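Local coordinates for Rod shape determining protein RodA (Thermus thermophilus, PDB 6BAR) that probably polymerises lipid-linked disaccharide-peptide units into the glycan strands of peptidoglycan during cell wall elongation, as a membrane-embedded glycosyltransferase of the SEDS family, at residues 12-22 with 276-287. Numbering follows the deposited sequence.
Sequences DWGLVFLVAAI and LYGLLLARLFAL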
ATOM      1  N   ASP A  12     -17.905  -7.298  -0.120  1.00102.38           N
ATOM      2  CA  ASP A  12     -18.147  -6.621  -1.391  1.00104.94           C
ATOM      3  C   ASP A  12     -17.343  -7.365  -2.445  1.00 89.60           C
ATOM      4  O   ASP A  12     -16.146  -7.130  -2.606  1.00109.99           O
ATOM      5  CB  ASP A  12     -17.754  -5.150  -1.329  1.00101.47           C
ATOM      6  CG  ASP A  12     -17.931  -4.452  -2.662  1.00100.71           C
ATOM      7  OD1 ASP A  12     -19.079  -4.333  -3.139  1.00105.96           O
ATOM      8  OD2 ASP A  12     -16.917  -4.032  -3.249  1.00117.28           O
ATOM      9  N   TRP A  13     -18.000  -8.269  -3.165  1.00 95.02           N
ATOM     10  CA  TRP A  13     -17.277  -9.108  -4.110  1.00104.19           C
ATOM     11  C   TRP A  13     -16.799  -8.338  -5.337  1.00113.12           C
ATOM     12  O   TRP A  13     -15.896  -8.819  -6.030  1.00110.31           O
ATOM     13  CB  TRP A  13     -18.151 -10.297  -4.521  1.00108.41           C
ATOM     14  CG  TRP A  13     -18.601 -11.125  -3.346  1.00116.54           C
ATOM     15  CD1 TRP A  13     -19.754 -10.969  -2.628  1.00123.59           C
ATOM     16  CD2 TRP A  13     -17.901 -12.224  -2.743  1.00121.24           C
ATOM     17  NE1 TRP A  13     -19.819 -11.905  -1.621  1.00129.63           N
ATOM     18  CE2 TRP A  13     -18.694 -12.687  -1.670  1.00129.65           C
ATOM     19  CE3 TRP A  13     -16.685 -12.861  -3.007  1.00110.40           C
ATOM     20  CZ2 TRP A  13     -18.308 -13.760  -0.863  1.00126.63           C
ATOM     21  CZ3 TRP A  13     -16.304 -13.925  -2.204  1.00115.00           C
ATOM     22  CH2 TRP A  13     -17.113 -14.363  -1.147  1.00134.68           C
ATOM     23  N   GLY A  14     -17.363  -7.160  -5.614  1.00117.76           N
ATOM     24  CA  GLY A  14     -16.852  -6.348  -6.707  1.00106.84           C
ATOM     25  C   GLY A  14     -15.395  -5.966  -6.519  1.00113.05           C
ATOM     26  O   GLY A  14     -14.592  -6.068  -7.453  1.00123.44           O
ATOM     27  N   LEU A  15     -15.032  -5.529  -5.310  1.00 99.69           N
ATOM     28  CA  LEU A  15     -13.634  -5.231  -5.011  1.00100.33           C
ATOM     29  C   LEU A  15     -12.763  -6.469  -5.168  1.00101.35           C
ATOM     30  O   LEU A  15     -11.616  -6.383  -5.628  1.00105.71           O
ATOM     31  CB  LEU A  15     -13.515  -4.667  -3.595  1.00 87.26           C
ATOM     32  CG  LEU A  15     -12.111  -4.360  -3.080  1.00 89.18           C
ATOM     33  CD1 LEU A  15     -11.449  -3.298  -3.945  1.00 96.89           C
ATOM     34  CD2 LEU A  15     -12.168  -3.912  -1.630  1.00 89.55           C
ATOM     35  N   VAL A  16     -13.295  -7.631  -4.786  1.00 95.66           N
ATOM     36  CA  VAL A  16     -12.575  -8.885  -4.975  1.00 95.85           C
ATOM     37  C   VAL A  16     -12.277  -9.106  -6.458  1.00105.31           C
ATOM     38  O   VAL A  16     -11.148  -9.448  -6.838  1.00104.22           O
ATOM     39  CB  VAL A  16     -13.376 -10.048  -4.361  1.00 82.40           C
ATOM     40  CG1 VAL A  16     -12.603 -11.342  -4.464  1.00 75.15           C
ATOM     41  CG2 VAL A  16     -13.721  -9.742  -2.908  1.00 86.61           C
ATOM     42  N   PHE A  17     -13.280  -8.899  -7.324  1.00102.53           N
ATOM     43  CA  PHE A  17     -13.050  -9.082  -8.758  1.00100.71           C
ATOM     44  C   PHE A  17     -12.049  -8.068  -9.292  1.00102.00           C
ATOM     45  O   PHE A  17     -11.256  -8.385 -10.183  1.00102.77           O
ATOM     46  CB  PHE A  17     -14.354  -8.986  -9.555  1.00106.09           C
ATOM     47  CG  PHE A  17     -14.142  -8.862 -11.055  1.00119.11           C
ATOM     48  CD1 PHE A  17     -13.770  -9.967 -11.813  1.00122.86           C
ATOM     49  CD2 PHE A  17     -14.308  -7.639 -11.699  1.00113.68           C
ATOM     50  CE1 PHE A  17     -13.567  -9.858 -13.186  1.00120.38           C
ATOM     51  CE2 PHE A  17     -14.110  -7.520 -13.073  1.00105.44           C
ATOM     52  CZ  PHE A  17     -13.740  -8.632 -13.815  1.00118.14           C
ATOM     53  N   LEU A  18     -12.070  -6.842  -8.765  1.00 96.62           N
ATOM     54  CA  LEU A  18     -11.117  -5.831  -9.221  1.00101.65           C
ATOM     55  C   LEU A  18      -9.679  -6.228  -8.879  1.00100.30           C
ATOM     56  O   LEU A  18      -8.776  -6.164  -9.732  1.00 96.67           O
ATOM     57  CB  LEU A  18     -11.467  -4.471  -8.614  1.00100.11           C
ATOM     58  CG  LEU A  18     -12.811  -3.838  -8.997  1.00 94.24           C
ATOM     59  CD1 LEU A  18     -12.946  -2.426  -8.426  1.00104.02           C
ATOM     60  CD2 LEU A  18     -13.017  -3.824 -10.503  1.00 94.31           C
ATOM     61  N   VAL A  19      -9.447  -6.630  -7.626  1.00 86.41           N
ATOM     62  CA  VAL A  19      -8.112  -7.074  -7.230  1.00 69.35           C
ATOM     63  C   VAL A  19      -7.676  -8.259  -8.083  1.00 87.12           C
ATOM     64  O   VAL A  19      -6.548  -8.293  -8.593  1.00100.20           O
ATOM     65  CB  VAL A  19      -8.074  -7.409  -5.728  1.00 86.35           C
ATOM     66  CG1 VAL A  19      -6.753  -8.079  -5.359  1.00 89.53           C
ATOM     67  CG2 VAL A  19      -8.271  -6.151  -4.908  1.00101.47           C
ATOM     68  N   ALA A  20      -8.573  -9.233  -8.279  1.00 94.16           N
ATOM     69  CA  ALA A  20      -8.224 -10.413  -9.070  1.00102.35           C
ATOM     70  C   ALA A  20      -7.913 -10.055 -10.522  1.00101.27           C
ATOM     71  O   ALA A  20      -7.039 -10.670 -11.144  1.00100.53           O
ATOM     72  CB  ALA A  20      -9.353 -11.444  -9.004  1.00 98.27           C
ATOM     73  N   ALA A  21      -8.595  -9.046 -11.071  1.00 93.74           N
ATOM     74  CA  ALA A  21      -8.379  -8.665 -12.465  1.00 89.27           C
ATOM     75  C   ALA A  21      -7.033  -7.974 -12.650  1.00102.01           C
ATOM     76  O   ALA A  21      -6.284  -8.274 -13.594  1.00 83.06           O
ATOM     77  CB  ALA A  21      -9.520  -7.760 -12.929  1.00 74.08           C
ATOM     78  N   ILE A  22      -6.703  -7.047 -11.746  1.00108.15           N
ATOM     79  CA  ILE A  22      -5.388  -6.411 -11.812  1.00 89.29           C
ATOM     80  C   ILE A  22      -4.282  -7.447 -11.615  1.00 89.63           C
ATOM     81  O   ILE A  22      -3.267  -7.429 -12.324  1.00 80.80           O
ATOM     82  CB  ILE A  22      -5.304  -5.257 -10.794  1.00 92.43           C
ATOM     83  CG1 ILE A  22      -6.435  -4.259 -11.065  1.00 93.79           C
ATOM     84  CG2 ILE A  22      -3.955  -4.553 -10.873  1.00 81.59           C
ATOM     85  CD1 ILE A  22      -6.363  -2.979 -10.259  1.00 97.20           C
ATOM     86  N   LEU A 276      -8.764   0.168 -14.493  1.00 90.72           N
ATOM     87  CA  LEU A 276      -8.875  -0.816 -13.421  1.00 96.45           C
ATOM     88  C   LEU A 276      -8.452  -0.217 -12.085  1.00 96.72           C
ATOM     89  O   LEU A 276      -9.101  -0.442 -11.055  1.00 99.65           O
ATOM     90  CB  LEU A 276      -8.037  -2.052 -13.751  1.00 86.63           C
ATOM     91  CG  LEU A 276      -8.680  -3.111 -14.643  1.00 90.89           C
ATOM     92  CD1 LEU A 276      -7.802  -4.352 -14.694  1.00 88.78           C
ATOM     93  CD2 LEU A 276     -10.079  -3.463 -14.155  1.00 84.33           C
ATOM     94  N   TYR A 277      -7.383   0.580 -12.088  1.00 93.52           N
ATOM     95  CA  TYR A 277      -6.958   1.230 -10.851  1.00 89.24           C
ATOM     96  C   TYR A 277      -7.941   2.310 -10.415  1.00 86.17           C
ATOM     97  O   TYR A 277      -8.150   2.507  -9.211  1.00 84.85           O
ATOM     98  CB  TYR A 277      -5.554   1.803 -11.013  1.00 91.80           C
ATOM     99  CG  TYR A 277      -4.514   0.743 -10.808  1.00 99.29           C
ATOM    100  CD1 TYR A 277      -4.203   0.293  -9.533  1.00 96.52           C
ATOM    101  CD2 TYR A 277      -3.874   0.156 -11.887  1.00101.20           C
ATOM    102  CE1 TYR A 277      -3.266  -0.692  -9.340  1.00 97.40           C
ATOM    103  CE2 TYR A 277      -2.937  -0.829 -11.703  1.00 93.14           C
ATOM    104  CZ  TYR A 277      -2.635  -1.248 -10.430  1.00 94.28           C
ATOM    105  OH  TYR A 277      -1.696  -2.232 -10.246  1.00117.25           O
ATOM    106  N   GLY A 278      -8.552   3.015 -11.372  1.00 73.40           N
ATOM    107  CA  GLY A 278      -9.551   4.012 -11.023  1.00 82.12           C
ATOM    108  C   GLY A 278     -10.786   3.393 -10.399  1.00 97.96           C
ATOM    109  O   GLY A 278     -11.316   3.900  -9.408  1.00 77.26           O
ATOM    110  N   LEU A 279     -11.244   2.271 -10.956  1.00101.48           N
ATOM    111  CA  LEU A 279     -12.368   1.548 -10.369  1.00 85.25           C
ATOM    112  C   LEU A 279     -12.016   0.991  -8.998  1.00102.09           C
ATOM    113  O   LEU A 279     -12.868   0.960  -8.101  1.00120.52           O
ATOM    114  CB  LEU A 279     -12.818   0.421 -11.290  1.00 88.95           C
ATOM    115  CG  LEU A 279     -13.342   0.867 -12.647  1.00 90.42           C
ATOM    116  CD1 LEU A 279     -14.025  -0.287 -13.364  1.00100.99           C
ATOM    117  CD2 LEU A 279     -14.285   2.039 -12.478  1.00 97.40           C
ATOM    118  N   LEU A 280     -10.773   0.535  -8.813  1.00103.64           N
ATOM    119  CA  LEU A 280     -10.378   0.029  -7.501  1.00 99.42           C
ATOM    120  C   LEU A 280     -10.375   1.143  -6.455  1.00 97.34           C
ATOM    121  O   LEU A 280     -10.897   0.966  -5.345  1.00107.07           O
ATOM    122  CB  LEU A 280      -9.012  -0.646  -7.587  1.00 90.26           C
ATOM    123  CG  LEU A 280      -8.514  -1.262  -6.283  1.00 76.46           C
ATOM    124  CD1 LEU A 280      -8.286  -2.768  -6.414  1.00 76.26           C
ATOM    125  CD2 LEU A 280      -7.243  -0.556  -5.843  1.00 93.34           C
ATOM    126  N   LEU A 281      -9.803   2.303  -6.790  1.00100.44           N
ATOM    127  CA  LEU A 281      -9.829   3.422  -5.848  1.00100.54           C
ATOM    128  C   LEU A 281     -11.257   3.896  -5.591  1.00 99.93           C
ATOM    129  O   LEU A 281     -11.602   4.269  -4.461  1.00112.00           O
ATOM    130  CB  LEU A 281      -8.951   4.568  -6.359  1.00102.00           C
ATOM    131  CG  LEU A 281      -7.457   4.295  -6.601  1.00104.86           C
ATOM    132  CD1 LEU A 281      -6.761   5.543  -7.134  1.00102.96           C
ATOM    133  CD2 LEU A 281      -6.744   3.774  -5.351  1.00 99.30           C
ATOM    134  N   ALA A 282     -12.111   3.856  -6.622  1.00 97.42           N
ATOM    135  CA  ALA A 282     -13.513   4.233  -6.452  1.00 93.11           C
ATOM    136  C   ALA A 282     -14.233   3.287  -5.499  1.00101.01           C
ATOM    137  O   ALA A 282     -14.970   3.733  -4.617  1.00105.95           O
ATOM    138  CB  ALA A 282     -14.228   4.259  -7.804  1.00 92.91           C
ATOM    139  N   ARG A 283     -14.048   1.976  -5.669  1.00 98.60           N
ATOM    140  CA  ARG A 283     -14.713   1.032  -4.778  1.00 91.47           C
ATOM    141  C   ARG A 283     -14.180   1.143  -3.357  1.00 85.28           C
ATOM    142  O   ARG A 283     -14.939   0.986  -2.395  1.00104.81           O
ATOM    143  CB  ARG A 283     -14.569  -0.398  -5.298  1.00104.56           C
ATOM    144  CG  ARG A 283     -15.764  -0.885  -6.128  1.00118.62           C
ATOM    145  CD  ARG A 283     -17.084  -0.764  -5.366  1.00108.01           C
ATOM    146  NE  ARG A 283     -18.246  -1.121  -6.185  1.00116.19           N
ATOM    147  CZ  ARG A 283     -18.823  -2.321  -6.192  1.00111.54           C
ATOM    148  NH1 ARG A 283     -19.878  -2.553  -6.965  1.00112.81           N
ATOM    149  NH2 ARG A 283     -18.349  -3.289  -5.425  1.00103.56           N
ATOM    150  N   LEU A 284     -12.885   1.431  -3.198  1.00 91.53           N
ATOM    151  CA  LEU A 284     -12.341   1.636  -1.857  1.00 95.92           C
ATOM    152  C   LEU A 284     -12.978   2.845  -1.178  1.00 93.03           C
ATOM    153  O   LEU A 284     -13.429   2.763  -0.029  1.00 97.74           O
ATOM    154  CB  LEU A 284     -10.821   1.795  -1.915  1.00 95.76           C
ATOM    155  CG  LEU A 284     -10.015   0.510  -2.114  1.00 78.89           C
ATOM    156  CD1 LEU A 284      -8.540   0.816  -2.275  1.00 86.35           C
ATOM    157  CD2 LEU A 284     -10.244  -0.434  -0.943  1.00 84.95           C
ATOM    158  N   PHE A 285     -13.030   3.983  -1.874  1.00 99.06           N
ATOM    159  CA  PHE A 285     -13.646   5.163  -1.275  1.00104.79           C
ATOM    160  C   PHE A 285     -15.162   5.019  -1.130  1.00101.95           C
ATOM    161  O   PHE A 285     -15.757   5.691  -0.282  1.00 97.97           O
ATOM    162  CB  PHE A 285     -13.283   6.410  -2.088  1.00104.98           C
ATOM    163  CG  PHE A 285     -11.910   6.957  -1.775  1.00108.80           C
ATOM    164  CD1 PHE A 285     -11.375   6.835  -0.500  1.00118.58           C
ATOM    165  CD2 PHE A 285     -11.154   7.588  -2.750  1.00111.53           C
ATOM    166  CE1 PHE A 285     -10.114   7.337  -0.205  1.00115.21           C
ATOM    167  CE2 PHE A 285      -9.893   8.092  -2.459  1.00113.14           C
ATOM    168  CZ  PHE A 285      -9.373   7.964  -1.186  1.00104.84           C
ATOM    169  N   ALA A 286     -15.797   4.149  -1.920  1.00101.15           N
ATOM    170  CA  ALA A 286     -17.217   3.868  -1.738  1.00 89.26           C
ATOM    171  C   ALA A 286     -17.451   3.013  -0.502  1.00101.43           C
ATOM    172  O   ALA A 286     -18.393   3.256   0.258  1.00112.47           O
ATOM    173  CB  ALA A 286     -17.788   3.173  -2.977  1.00 80.14           C
ATOM    174  N   LEU A 287     -16.609   1.998  -0.291  1.00 93.60           N
ATOM    175  CA  LEU A 287     -16.682   1.235   0.946  1.00 86.17           C
ATOM    176  C   LEU A 287     -16.351   2.107   2.146  1.00 93.13           C
ATOM    177  O   LEU A 287     -16.893   1.888   3.235  1.00 97.00           O
ATOM    178  CB  LEU A 287     -15.745   0.029   0.882  1.00 77.75           C
ATOM    179  CG  LEU A 287     -16.012  -0.978  -0.244  1.00 82.85           C
ATOM    180  CD1 LEU A 287     -15.277  -2.276   0.035  1.00 80.63           C
ATOM    181  CD2 LEU A 287     -17.503  -1.223  -0.451  1.00 93.73           C
TER
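Asp12 has its CG anti to the backbone N (chi1 177°), and the Arg283 chain folds at its second torsion; together these torsions bring carboxylate and guanidinium into a salt bridge. Arg283 NH2 lies 2.6 Å from Asp12 OD1. The same nitrogen gives a weak hydrogen bond to OD2, and the two planes are turned 49° apart. Asp12 is also the N-cap of helix 13-30. Asp12 OD2 accepts from Leu15 N at 3.2 Å; the N-H comes from above the carboxylate plane. With an alanine here, the charge of Arg283 would probably lose its mate and the first turn of the helix its side-chain cap. The contact joins two helices of the membrane-embedded SEDS fold, running roughly antiparallel, with 152° between their directions and their segment axes 9.8 Å apart. Leu280 is a knob in the hole formed by Leu15, Leu18, Val19 and Ile22, and Leu280 CD1 comes 3.7 Å from Val19 CG2. Leu15 CD2 reaches the tips of Leu284 and Leu287. Leu18 CD1 rests on the backbone at Leu279 and on the aliphatic part of Arg283. Ile22 and Leu276 lie alongside each other, pointing opposite ways, with Ile22 CG1 3.8 Å from Leu276 CB. Ile22 CD1 sits over the centre of the Tyr277 ring, a CH-pi contact 3.9 Å from the centroid. The Tyr277 hydroxyl is hydrogen-bonded to Pro330 O, which anchors the far end of that ring.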